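Local coordinates for protein beta-mannosidase (Trichoderma harzianum, PDB 4CVU) that hydrolyses beta-mannosides as a family 2 glycoside hydrolase, probably releasing terminal beta-linked mannose from non-reducing ends, at residues 704-709 against 715-720; 200-205 against 388-393; 459-464 against 518-523; 190-195 against 465-470. One frame throughout, in Å; residues are numbered along the deposited sequence.

Contact 1 of 4, residues 704-709 against 715-720; sequences LYWQLN and PTWAGL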
# COMPACT_ATOMS: atom_id res chain seq x y z
N LEU A 704 11.30 -27.86 20.27
CA LEU A 704 10.48 -26.63 20.12
C LEU A 704 11.20 -25.65 19.23
O LEU A 704 12.11 -24.94 19.66
CB LEU A 704 10.20 -25.98 21.49
CG LEU A 704 9.62 -26.86 22.60
CD1 LEU A 704 9.51 -26.11 23.92
CD2 LEU A 704 8.29 -27.46 22.23
N TYR A 705 10.84 -25.62 17.97
CA TYR A 705 11.53 -24.72 17.05
C TYR A 705 11.26 -23.24 17.32
O TYR A 705 10.21 -22.84 17.88
CB TYR A 705 11.30 -25.14 15.59
CG TYR A 705 9.90 -24.88 14.98
CD1 TYR A 705 9.49 -23.60 14.65
CD2 TYR A 705 9.04 -25.94 14.68
CE1 TYR A 705 8.24 -23.38 14.04
CE2 TYR A 705 7.81 -25.73 14.07
CZ TYR A 705 7.42 -24.45 13.76
OH TYR A 705 6.18 -24.22 13.15
N TRP A 706 12.23 -22.42 16.94
CA TRP A 706 12.12 -20.96 17.00
C TRP A 706 11.78 -20.47 15.59
O TRP A 706 12.61 -20.61 14.69
CB TRP A 706 13.43 -20.31 17.52
CG TRP A 706 13.15 -18.87 17.72
CD1 TRP A 706 13.22 -17.91 16.79
CD2 TRP A 706 12.56 -18.27 18.88
NE1 TRP A 706 12.76 -16.73 17.28
CE2 TRP A 706 12.35 -16.91 18.57
CE3 TRP A 706 12.23 -18.73 20.15
CZ2 TRP A 706 11.82 -16.03 19.46
CZ3 TRP A 706 11.68 -17.85 21.06
CH2 TRP A 706 11.48 -16.50 20.71
N GLN A 707 10.60 -19.90 15.32
CA GLN A 707 9.54 -19.55 16.24
C GLN A 707 8.25 -19.90 15.52
O GLN A 707 8.25 -20.09 14.29
CB GLN A 707 9.55 -18.04 16.55
CG GLN A 707 9.42 -17.15 15.33
CD GLN A 707 9.84 -15.71 15.54
OE1 GLN A 707 11.03 -15.42 15.63
NE2 GLN A 707 8.87 -14.80 15.60
N LEU A 708 7.16 -20.04 16.27
CA LEU A 708 5.93 -20.48 15.65
C LEU A 708 5.48 -19.40 14.71
O LEU A 708 5.16 -19.67 13.55
CB LEU A 708 4.84 -20.75 16.71
CG LEU A 708 3.39 -20.89 16.16
CD1 LEU A 708 3.21 -22.18 15.42
CD2 LEU A 708 2.42 -20.88 17.29
N ASN A 709 5.42 -18.17 15.23
CA ASN A 709 4.54 -17.16 14.64
C ASN A 709 5.14 -15.76 14.54
O ASN A 709 6.17 -15.49 15.19
CB ASN A 709 3.23 -17.12 15.43
CG ASN A 709 3.42 -16.63 16.86
OD1 ASN A 709 4.27 -17.14 17.58
ND2 ASN A 709 2.64 -15.63 17.26
N PRO A 715 10.85 -10.27 7.51
CA PRO A 715 11.61 -11.53 7.48
C PRO A 715 11.98 -11.96 8.89
O PRO A 715 12.60 -11.20 9.62
CB PRO A 715 12.83 -11.19 6.65
CG PRO A 715 12.96 -9.75 6.69
CD PRO A 715 11.63 -9.14 7.01
N THR A 716 11.54 -13.17 9.27
CA THR A 716 11.85 -13.71 10.61
C THR A 716 12.01 -15.23 10.66
O THR A 716 11.98 -15.94 9.65
CB THR A 716 10.69 -13.42 11.59
OG1 THR A 716 9.68 -14.39 11.35
CG2 THR A 716 10.09 -11.94 11.47
N TRP A 717 12.09 -15.75 11.86
CA TRP A 717 12.15 -17.20 12.10
C TRP A 717 10.75 -17.90 12.10
O TRP A 717 10.66 -19.11 12.31
CB TRP A 717 12.87 -17.50 13.43
CG TRP A 717 14.24 -16.91 13.62
CD1 TRP A 717 15.44 -17.60 13.56
CD2 TRP A 717 14.59 -15.56 14.01
NE1 TRP A 717 16.48 -16.75 13.78
CE2 TRP A 717 16.00 -15.51 14.08
CE3 TRP A 717 13.86 -14.39 14.23
CZ2 TRP A 717 16.69 -14.33 14.36
CZ3 TRP A 717 14.54 -13.22 14.53
CH2 TRP A 717 15.95 -13.19 14.59
N ALA A 718 9.67 -17.13 11.89
CA ALA A 718 8.33 -17.68 11.97
C ALA A 718 8.05 -18.74 10.94
O ALA A 718 8.67 -18.75 9.85
CB ALA A 718 7.30 -16.53 11.83
N GLY A 719 7.17 -19.69 11.30
CA GLY A 719 6.60 -20.63 10.38
C GLY A 719 5.20 -20.14 9.95
O GLY A 719 4.74 -20.52 8.92
N LEU A 720 4.57 -19.35 10.77
CA LEU A 720 3.20 -18.80 10.48
C LEU A 720 3.32 -17.29 10.44
O LEU A 720 3.78 -16.68 11.39
CB LEU A 720 2.22 -19.19 11.56
CG LEU A 720 2.10 -20.68 11.96
CD1 LEU A 720 1.11 -20.80 13.10
CD2 LEU A 720 1.74 -21.60 10.83
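Thr716 lies beside the amide of Gln707 without bonding to it; its OG1 accepts from Ala718 N in an ST turn and is hydrogen-bonded to Asp710 OD1. Trp717, CG anti to its carbonyl carbon (chi1 -54°), turns its face to the edge of Trp706 in a T-shaped stack, the centroids of the five-membered rings 4.9 Å apart. Gln707 lays its amide almost parallel to the Trp717 indole, OE1 3.3 Å from CE3, while its backbone N gives a straight bond to Trp717 O (3.1 Å). The peptide before Gln707 is cis, a non-proline cis bond near the end of the last barrel strand, as in related (beta/alpha)8 glycosidases. Gln707 NE2 reaches forward to Asn709 O at 2.8 Å; an alanine here would probably leave that carbonyl without this tie. Ala718 sends its CA hydrogen to Gln707 O. Gly719 N and Leu720 N share Leu708 O, at 3.0 Å and 2.9 Å, two donors on one buried carbonyl. Leu720 CD1 presses on Leu708 CD1 at a tight 3.4 Å. Strand 702-705 pairs in parallel with 380-389; Leu708 also touches Leu419 of strand 418-421, the strand beyond; Pro730 of helix 729-736 meets Leu720.

Contact 2 of 4, residues 200-205 against 388-393; sequences WDWGPA and NLIPPD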
# COMPACT_ATOMS: atom_id res chain seq x y z
N TRP A 200 12.05 -5.91 19.15
CA TRP A 200 12.85 -7.16 19.23
C TRP A 200 13.37 -7.44 17.82
O TRP A 200 13.06 -6.70 16.85
CB TRP A 200 12.02 -8.33 19.82
CG TRP A 200 12.81 -9.33 20.74
CD1 TRP A 200 13.37 -10.50 20.38
CD2 TRP A 200 13.10 -9.18 22.15
NE1 TRP A 200 14.01 -11.10 21.44
CE2 TRP A 200 13.86 -10.31 22.55
CE3 TRP A 200 12.81 -8.21 23.10
CZ2 TRP A 200 14.32 -10.49 23.85
CZ3 TRP A 200 13.24 -8.40 24.43
CH2 TRP A 200 14.00 -9.55 24.78
N ASP A 201 14.17 -8.50 17.69
CA ASP A 201 14.76 -8.84 16.43
C ASP A 201 13.78 -9.52 15.45
O ASP A 201 14.19 -9.86 14.37
CB ASP A 201 16.06 -9.68 16.58
CG ASP A 201 15.89 -10.97 17.33
OD1 ASP A 201 14.76 -11.37 17.72
OD2 ASP A 201 16.93 -11.65 17.52
N TRP A 202 12.50 -9.60 15.80
CA TRP A 202 11.45 -9.98 14.88
C TRP A 202 10.24 -9.05 14.92
O TRP A 202 9.25 -9.39 14.35
CB TRP A 202 10.93 -11.42 15.14
CG TRP A 202 10.95 -11.81 16.56
CD1 TRP A 202 11.84 -12.69 17.15
CD2 TRP A 202 10.13 -11.31 17.61
NE1 TRP A 202 11.59 -12.77 18.49
CE2 TRP A 202 10.54 -11.94 18.79
CE3 TRP A 202 9.06 -10.39 17.66
CZ2 TRP A 202 9.94 -11.66 20.01
CZ3 TRP A 202 8.46 -10.16 18.84
CH2 TRP A 202 8.88 -10.77 20.01
N GLY A 203 10.31 -7.93 15.60
CA GLY A 203 9.10 -7.07 15.79
C GLY A 203 9.44 -5.62 16.02
O GLY A 203 10.62 -5.27 16.26
N PRO A 204 8.41 -4.74 15.89
CA PRO A 204 8.54 -3.29 15.99
C PRO A 204 8.52 -2.81 17.44
O PRO A 204 8.30 -3.63 18.40
CB PRO A 204 7.29 -2.77 15.24
CG PRO A 204 6.26 -3.83 15.52
CD PRO A 204 7.02 -5.15 15.60
N ALA A 205 8.72 -1.51 17.62
CA ALA A 205 8.80 -0.93 18.94
C ALA A 205 7.81 0.19 19.10
O ALA A 205 8.22 1.37 19.10
CB ALA A 205 10.20 -0.38 19.17
N ASN A 388 7.99 -22.04 19.73
CA ASN A 388 7.92 -20.90 20.65
C ASN A 388 6.83 -19.92 20.19
O ASN A 388 6.84 -19.48 19.07
CB ASN A 388 9.23 -20.20 20.70
CG ASN A 388 10.30 -21.04 21.44
OD1 ASN A 388 10.59 -20.79 22.62
ND2 ASN A 388 10.87 -22.00 20.77
N LEU A 389 5.91 -19.63 21.06
CA LEU A 389 4.82 -18.69 20.79
C LEU A 389 5.26 -17.31 21.24
O LEU A 389 5.58 -17.09 22.42
CB LEU A 389 3.59 -19.11 21.56
CG LEU A 389 2.41 -18.14 21.46
CD1 LEU A 389 1.88 -18.17 20.05
CD2 LEU A 389 1.35 -18.53 22.47
N ILE A 390 5.27 -16.36 20.31
CA ILE A 390 5.53 -14.96 20.62
C ILE A 390 4.19 -14.20 20.50
O ILE A 390 3.20 -14.76 20.00
CB ILE A 390 6.59 -14.34 19.69
CG1 ILE A 390 6.10 -14.30 18.25
CG2 ILE A 390 7.92 -15.11 19.81
CD1 ILE A 390 6.54 -13.08 17.49
N PRO A 391 4.12 -12.98 21.02
CA PRO A 391 2.82 -12.28 20.92
C PRO A 391 2.38 -12.16 19.46
O PRO A 391 3.16 -11.72 18.63
CB PRO A 391 3.11 -10.91 21.51
CG PRO A 391 4.31 -11.13 22.38
CD PRO A 391 5.13 -12.18 21.73
N PRO A 392 1.14 -12.53 19.16
CA PRO A 392 0.64 -12.42 17.74
C PRO A 392 0.46 -10.98 17.22
O PRO A 392 0.31 -10.80 16.01
CB PRO A 392 -0.73 -13.10 17.82
CG PRO A 392 -1.18 -12.81 19.22
CD PRO A 392 0.07 -12.92 20.08
N ASP A 393 0.51 -9.96 18.09
CA ASP A 393 0.23 -8.60 17.68
C ASP A 393 1.03 -7.67 18.58
O ASP A 393 1.38 -8.02 19.71
CB ASP A 393 -1.27 -8.36 17.75
CG ASP A 393 -1.78 -7.25 16.81
OD1 ASP A 393 -1.64 -6.03 17.16
OD2 ASP A 393 -2.35 -7.57 15.73
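Ile390 pushes its CD1 methyl down onto one face of the Trp202 indole, a CH-pi contact in which CD1 stands 3.8 Å from the centroid of the six-membered ring and 18° off its normal. This is the tight part. The nearest ring atoms, Trp202 CE3 and CZ3, are each 3.7 Å from Ile390 CD1, and the two side chains come at each other from opposite directions. The isoleucine puts CG1 between its backbone N and carbonyl carbon (chi1 65°), which carries CD1 forward over the ring, while the CG2 branch drops to 4.0 Å from Trp202 CZ2. The indole is held from behind as well: Trp200 CD1 lies over its other face, so the ring is sandwiched between its own loop and Ile390. Backbone bonds in both directions between Trp200 and Gly203 keep that loop curled.

The slack part is at Pro391. Its CD comes obliquely to Trp202 CH2 at 4.4 Å, an ordinary apolar touch and no more. The main chains stay well apart, with the CA atoms of Trp202 and Ile390 separated by 9.6 Å, so side chains alone bridge the gap; all three touching residues are buried. Gln707 also packs on Trp202.

Ile390 follows directly on strand 380-389, at the C-terminal end of a parallel strand of the catalytic barrel, the end where (beta/alpha)8 glycosidases keep their active sites; the loop carrying Trp202 belongs to the galactose-binding-like domain. Such a domain loop reaching the mouth of the barrel is consistent with the family 2 architecture.

Contact 3 of 4, residues 459-464 against 518-523; sequences DFKANV and ITTLFN. With MAN (alpha-D-mannopyranose), chain E.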
# COMPACT_ATOMS: atom_id res chain seq x y z
N ASP A 459 11.82 -1.84 46.24
CA ASP A 459 10.57 -1.42 45.59
C ASP A 459 10.30 -2.23 44.30
O ASP A 459 9.16 -2.62 44.06
CB ASP A 459 10.57 0.08 45.27
CG ASP A 459 10.22 0.94 46.49
OD1 ASP A 459 9.75 0.40 47.52
OD2 ASP A 459 10.38 2.17 46.41
N PHE A 460 11.35 -2.44 43.50
CA PHE A 460 11.23 -3.22 42.24
C PHE A 460 10.78 -4.64 42.55
O PHE A 460 9.78 -5.13 42.00
CB PHE A 460 12.56 -3.23 41.48
CG PHE A 460 12.50 -3.97 40.14
CD1 PHE A 460 12.05 -3.33 38.99
CD2 PHE A 460 12.91 -5.30 40.05
CE1 PHE A 460 12.00 -3.99 37.77
CE2 PHE A 460 12.87 -5.97 38.83
CZ PHE A 460 12.42 -5.32 37.69
N LYS A 461 11.47 -5.29 43.48
CA LYS A 461 11.04 -6.61 43.96
C LYS A 461 9.60 -6.63 44.46
O LYS A 461 8.83 -7.53 44.10
CB LYS A 461 11.96 -7.10 45.06
CG LYS A 461 11.62 -8.49 45.57
CD LYS A 461 12.31 -8.78 46.92
CE LYS A 461 13.81 -8.94 46.75
NZ LYS A 461 14.51 -8.80 48.05
N ALA A 462 9.24 -5.67 45.29
CA ALA A 462 7.87 -5.65 45.81
C ALA A 462 6.86 -5.64 44.63
O ALA A 462 5.88 -6.35 44.66
CB ALA A 462 7.64 -4.46 46.73
N ASN A 463 7.17 -4.85 43.60
CA ASN A 463 6.32 -4.76 42.40
C ASN A 463 6.28 -6.11 41.68
O ASN A 463 5.22 -6.62 41.39
CB ASN A 463 6.83 -3.65 41.45
CG ASN A 463 5.78 -3.20 40.45
OD1 ASN A 463 4.67 -3.70 40.42
ND2 ASN A 463 6.14 -2.25 39.60
N VAL A 464 7.44 -6.71 41.47
CA VAL A 464 7.53 -8.04 40.85
C VAL A 464 6.70 -9.06 41.63
O VAL A 464 5.96 -9.87 41.06
CB VAL A 464 9.00 -8.52 40.75
CG1 VAL A 464 9.05 -10.00 40.41
CG2 VAL A 464 9.75 -7.73 39.67
N ILE A 518 15.24 -16.96 42.36
CA ILE A 518 15.15 -18.22 43.10
C ILE A 518 14.53 -18.01 44.50
O ILE A 518 13.45 -18.49 44.77
CB ILE A 518 16.53 -18.90 43.19
CG1 ILE A 518 17.09 -19.17 41.79
CG2 ILE A 518 16.42 -20.22 43.96
CD1 ILE A 518 18.51 -19.73 41.81
N THR A 519 15.24 -17.27 45.36
CA THR A 519 14.79 -17.03 46.74
C THR A 519 13.41 -16.37 46.74
O THR A 519 12.50 -16.90 47.35
CB THR A 519 15.83 -16.19 47.53
OG1 THR A 519 17.14 -16.76 47.39
CG2 THR A 519 15.49 -16.15 49.02
N THR A 520 13.20 -15.28 46.02
CA THR A 520 11.88 -14.61 46.05
C THR A 520 10.87 -15.39 45.21
O THR A 520 9.86 -15.86 45.71
CB THR A 520 11.95 -13.17 45.53
OG1 THR A 520 12.96 -12.46 46.23
CG2 THR A 520 10.61 -12.46 45.72
N LEU A 521 11.19 -15.54 43.92
CA LEU A 521 10.24 -16.13 42.97
C LEU A 521 9.90 -17.61 43.23
O LEU A 521 8.73 -17.98 43.17
CB LEU A 521 10.72 -15.92 41.53
CG LEU A 521 10.24 -14.64 40.81
CD1 LEU A 521 10.21 -13.39 41.65
CD2 LEU A 521 11.07 -14.39 39.57
N PHE A 522 10.88 -18.47 43.50
CA PHE A 522 10.52 -19.88 43.77
C PHE A 522 9.67 -20.01 45.03
O PHE A 522 8.76 -20.83 45.08
CB PHE A 522 11.74 -20.80 43.90
CG PHE A 522 11.39 -22.26 44.11
CD1 PHE A 522 10.56 -22.92 43.22
CD2 PHE A 522 11.91 -22.98 45.19
CE1 PHE A 522 10.24 -24.27 43.37
CE2 PHE A 522 11.59 -24.33 45.36
CZ PHE A 522 10.75 -24.97 44.46
N ASN A 523 10.00 -19.23 46.07
CA ASN A 523 9.15 -19.21 47.27
C ASN A 523 7.75 -18.75 46.99
O ASN A 523 6.82 -19.36 47.44
CB ASN A 523 9.76 -18.38 48.41
CG ASN A 523 10.58 -19.23 49.32
OD1 ASN A 523 10.02 -20.07 50.02
ND2 ASN A 523 11.91 -19.07 49.30
C1 MAN E . 8.65 -18.33 54.58
C2 MAN E . 10.16 -18.17 54.44
C3 MAN E . 10.69 -18.97 53.24
C4 MAN E . 10.29 -20.44 53.44
C5 MAN E . 8.76 -20.50 53.54
C6 MAN E . 8.22 -21.90 53.75
O2 MAN E . 10.70 -18.71 55.67
O3 MAN E . 12.12 -18.89 53.17
O4 MAN E . 10.86 -21.26 52.40
O5 MAN E . 8.30 -19.71 54.65
O6 MAN E . 6.79 -21.84 53.88
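Two helices on the outside of the barrel, 458-475 and 506-528, pack side by side here: Val464 and Lys461 of the first touch Leu521 and Thr520 of the second. Helix 458-475 lies on the crossover between the parallel strands 442-446 and 481-485, and helix 506-528 comes after the second of them, so two helices of the outer layer pack here, with helix 490-501 between them in sequence and a glycan beside them.

On the inner side Val464 CG1 meets Leu521 CD1 at 3.8 Å, the two side chains crossing at about a right angle. CG1 of the valine is anti to the backbone N (chi1 167°), which points that methyl at the leucine. Nearer the surface Lys461 runs across Thr520: its CD and CE methylenes pass the hydroxyl, with CE 3.7 Å from OG1, and its CG faces the CG2 methyl at 4.1 Å. The lysine chain bends at its third torsion (-70°) as it passes. Thr520 OG1 is bonded to Asn515 O of its own helix, where the turns widen to pi type at 518-520.

One turn on, Asn523 touches a mannose of a glycan attached to the protein itself. Its ND2 bonds to Thr519 O at 3.0 Å, in the carbonyl plane and on a lone pair, which fixes the amide's rotation. Its OD1 then accepts from O4 of the mannose of chain E at 2.8 Å.

The chemistry is mixed. Thr520 OG1 and Asn523 ND2 are tied within their own helix, while Asn523 OD1 takes the sugar; between these two segments the contact is van der Waals, a methyl-methyl touch inside and lysine methylenes over a threonine outside.

Contact 4 of 4, residues 190-195 against 465-470; sequences WVRKEQ and VGEITY. With MAN (alpha-D-mannopyranose), chain B.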
# COMPACT_ATOMS: atom_id res chain seq x y z
N TRP A 190 13.97 -1.35 33.58
CA TRP A 190 13.40 -0.56 34.69
C TRP A 190 11.89 -0.57 34.74
O TRP A 190 11.31 -0.07 35.69
CB TRP A 190 13.91 0.92 34.65
CG TRP A 190 15.30 0.99 35.13
CD1 TRP A 190 16.42 1.19 34.39
CD2 TRP A 190 15.73 0.76 36.47
NE1 TRP A 190 17.54 1.13 35.19
CE2 TRP A 190 17.13 0.86 36.47
CE3 TRP A 190 15.06 0.51 37.68
CZ2 TRP A 190 17.89 0.70 37.64
CZ3 TRP A 190 15.81 0.38 38.84
CH2 TRP A 190 17.20 0.46 38.81
N VAL A 191 11.23 -1.15 33.74
CA VAL A 191 9.76 -1.09 33.69
C VAL A 191 9.13 -2.47 33.57
O VAL A 191 9.51 -3.26 32.74
CB VAL A 191 9.26 -0.14 32.61
CG1 VAL A 191 9.83 -0.49 31.23
CG2 VAL A 191 7.73 -0.15 32.56
N ARG A 192 8.13 -2.74 34.41
CA ARG A 192 7.35 -3.95 34.30
C ARG A 192 6.28 -3.79 33.21
O ARG A 192 5.10 -3.54 33.48
CB ARG A 192 6.72 -4.28 35.66
CG ARG A 192 7.73 -4.46 36.76
CD ARG A 192 8.81 -5.43 36.40
NE ARG A 192 8.23 -6.64 35.82
CZ ARG A 192 8.77 -7.39 34.87
NH1 ARG A 192 9.96 -7.09 34.33
NH2 ARG A 192 8.14 -8.48 34.45
N LYS A 193 6.77 -3.95 31.97
CA LYS A 193 6.00 -3.81 30.72
C LYS A 193 6.61 -4.85 29.79
O LYS A 193 7.81 -5.22 29.89
CB LYS A 193 6.10 -2.38 30.14
CG LYS A 193 5.34 -2.12 28.81
CD LYS A 193 5.18 -0.63 28.52
CE LYS A 193 4.59 -0.30 27.13
NZ LYS A 193 3.62 -1.32 26.64
N GLU A 194 5.77 -5.33 28.91
CA GLU A 194 6.10 -6.38 27.94
C GLU A 194 7.34 -5.90 27.23
O GLU A 194 7.38 -4.87 26.63
CB GLU A 194 4.89 -6.60 27.00
CG GLU A 194 5.13 -7.42 25.76
CD GLU A 194 3.86 -7.75 24.96
OE1 GLU A 194 3.37 -6.85 24.30
OE2 GLU A 194 3.38 -8.86 24.96
N GLN A 195 8.41 -6.67 27.37
CA GLN A 195 9.67 -6.21 26.92
C GLN A 195 9.78 -5.99 25.42
O GLN A 195 10.48 -5.10 25.02
CB GLN A 195 10.79 -7.11 27.47
CG GLN A 195 10.80 -7.19 28.96
CD GLN A 195 11.48 -6.05 29.69
OE1 GLN A 195 12.69 -6.08 29.95
NE2 GLN A 195 10.70 -5.05 30.09
N VAL A 465 6.81 -9.04 42.97
CA VAL A 465 6.08 -9.98 43.81
C VAL A 465 4.57 -9.80 43.65
O VAL A 465 3.83 -10.77 43.60
CB VAL A 465 6.52 -9.85 45.31
CG1 VAL A 465 5.52 -10.51 46.23
CG2 VAL A 465 7.93 -10.44 45.51
N GLY A 466 4.11 -8.56 43.51
CA GLY A 466 2.69 -8.34 43.20
C GLY A 466 2.35 -9.09 41.91
O GLY A 466 1.34 -9.79 41.83
N GLU A 467 3.25 -8.96 40.95
CA GLU A 467 3.09 -9.56 39.61
C GLU A 467 3.15 -11.07 39.65
O GLU A 467 2.24 -11.72 39.14
CB GLU A 467 4.13 -8.97 38.66
CG GLU A 467 4.62 -9.84 37.53
CD GLU A 467 5.68 -9.14 36.73
OE1 GLU A 467 5.95 -7.96 37.00
OE2 GLU A 467 6.27 -9.78 35.82
N ILE A 468 4.21 -11.64 40.23
CA ILE A 468 4.31 -13.09 40.26
C ILE A 468 3.16 -13.72 41.04
O ILE A 468 2.63 -14.74 40.62
CB ILE A 468 5.64 -13.58 40.85
CG1 ILE A 468 6.82 -12.97 40.10
CG2 ILE A 468 5.72 -15.08 40.77
CD1 ILE A 468 6.79 -13.17 38.61
N THR A 469 2.77 -13.12 42.17
CA THR A 469 1.70 -13.65 43.02
C THR A 469 0.33 -13.63 42.32
O THR A 469 -0.40 -14.63 42.33
CB THR A 469 1.61 -12.85 44.36
OG1 THR A 469 2.87 -12.91 45.06
CG2 THR A 469 0.52 -13.43 45.23
N TYR A 470 -0.01 -12.51 41.71
CA TYR A 470 -1.26 -12.40 40.96
C TYR A 470 -1.36 -13.42 39.79
O TYR A 470 -2.33 -14.17 39.67
CB TYR A 470 -1.42 -10.99 40.40
CG TYR A 470 -2.62 -10.86 39.48
CD1 TYR A 470 -3.90 -11.02 39.97
CD2 TYR A 470 -2.47 -10.62 38.11
CE1 TYR A 470 -5.01 -10.93 39.15
CE2 TYR A 470 -3.57 -10.52 37.26
CZ TYR A 470 -4.84 -10.67 37.78
OH TYR A 470 -5.95 -10.57 36.98
C1 MAN B . -1.16 -8.44 48.79
C2 MAN B . -1.87 -7.64 47.70
C3 MAN B . -1.81 -8.41 46.38
C4 MAN B . -0.38 -8.75 46.01
C5 MAN B . 0.33 -9.43 47.19
C6 MAN B . 1.82 -9.61 46.96
O2 MAN B . -1.20 -6.42 47.54
O3 MAN B . -2.43 -7.65 45.38
O4 MAN B . -0.41 -9.66 44.91
O5 MAN B . 0.17 -8.69 48.40
O6 MAN B . 2.37 -10.42 48.00
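Arg192 sets CG anti to its carbonyl carbon (chi1 -58°) and then bends at the second and third torsions, presenting its NE/NH2 edge to Glu467, whose own chain runs out extended from the helix. The grip is side-on and double: Arg192 NE gives a nearly straight bond to Glu467 OE1 at 2.9 Å, and Arg192 NH2 reaches Glu467 OE2 at 2.7 Å. Both oxygens use their syn lone pairs, and the two flat groups are only 19° from coplanar, so the charges are paired edge to edge. Both residues are buried, and second partners finish the job: Gln448 O takes a hydrogen from Arg192 NH2, while Asn130 ND2 and Tyr427 OH bond to OE1 and OE2 of Glu467. A leucine in place of Arg192 would probably leave the buried Glu467 carboxylate without its countercharge, and Gln448 O without this donor. This buried bidentate salt bridge ties a loop of the galactose-binding-like domain to an outer barrel helix. The loop 190-195 lies between helix 159-168, which Val191 and Lys193 touch through Val159, and helix 458-475, where Phe460, Asn463 and Val464 flank Arg192; Leu521 and Val524 of helix 506-528 pack on Ile468.

Along the chain the order starts with 190-195 and 200-205, both in the galactose-binding-like domain, followed by 388-393, 459-464, 465-470, 518-523 and finally 704-709 and 715-720. Contacts 1 and 2 touch, their centres 10 Å apart, and share neighbouring strands 380-389 and 702-705 of one sheet; Asn709 ND2 to Ile390 O is a probable hydrogen bond between them. Contacts 3 and 4 are likewise 10 Å apart and both use helix 458-475, consecutive segments of it. Contact 2 meets contact 4 where Pro391 packs on Glu194, centres 19 Å apart, whereas contacts 1 and 3 lie 32 Å apart. One loop region of the N-terminal domain thus reaches both the barrel's strand ends and its outer helices.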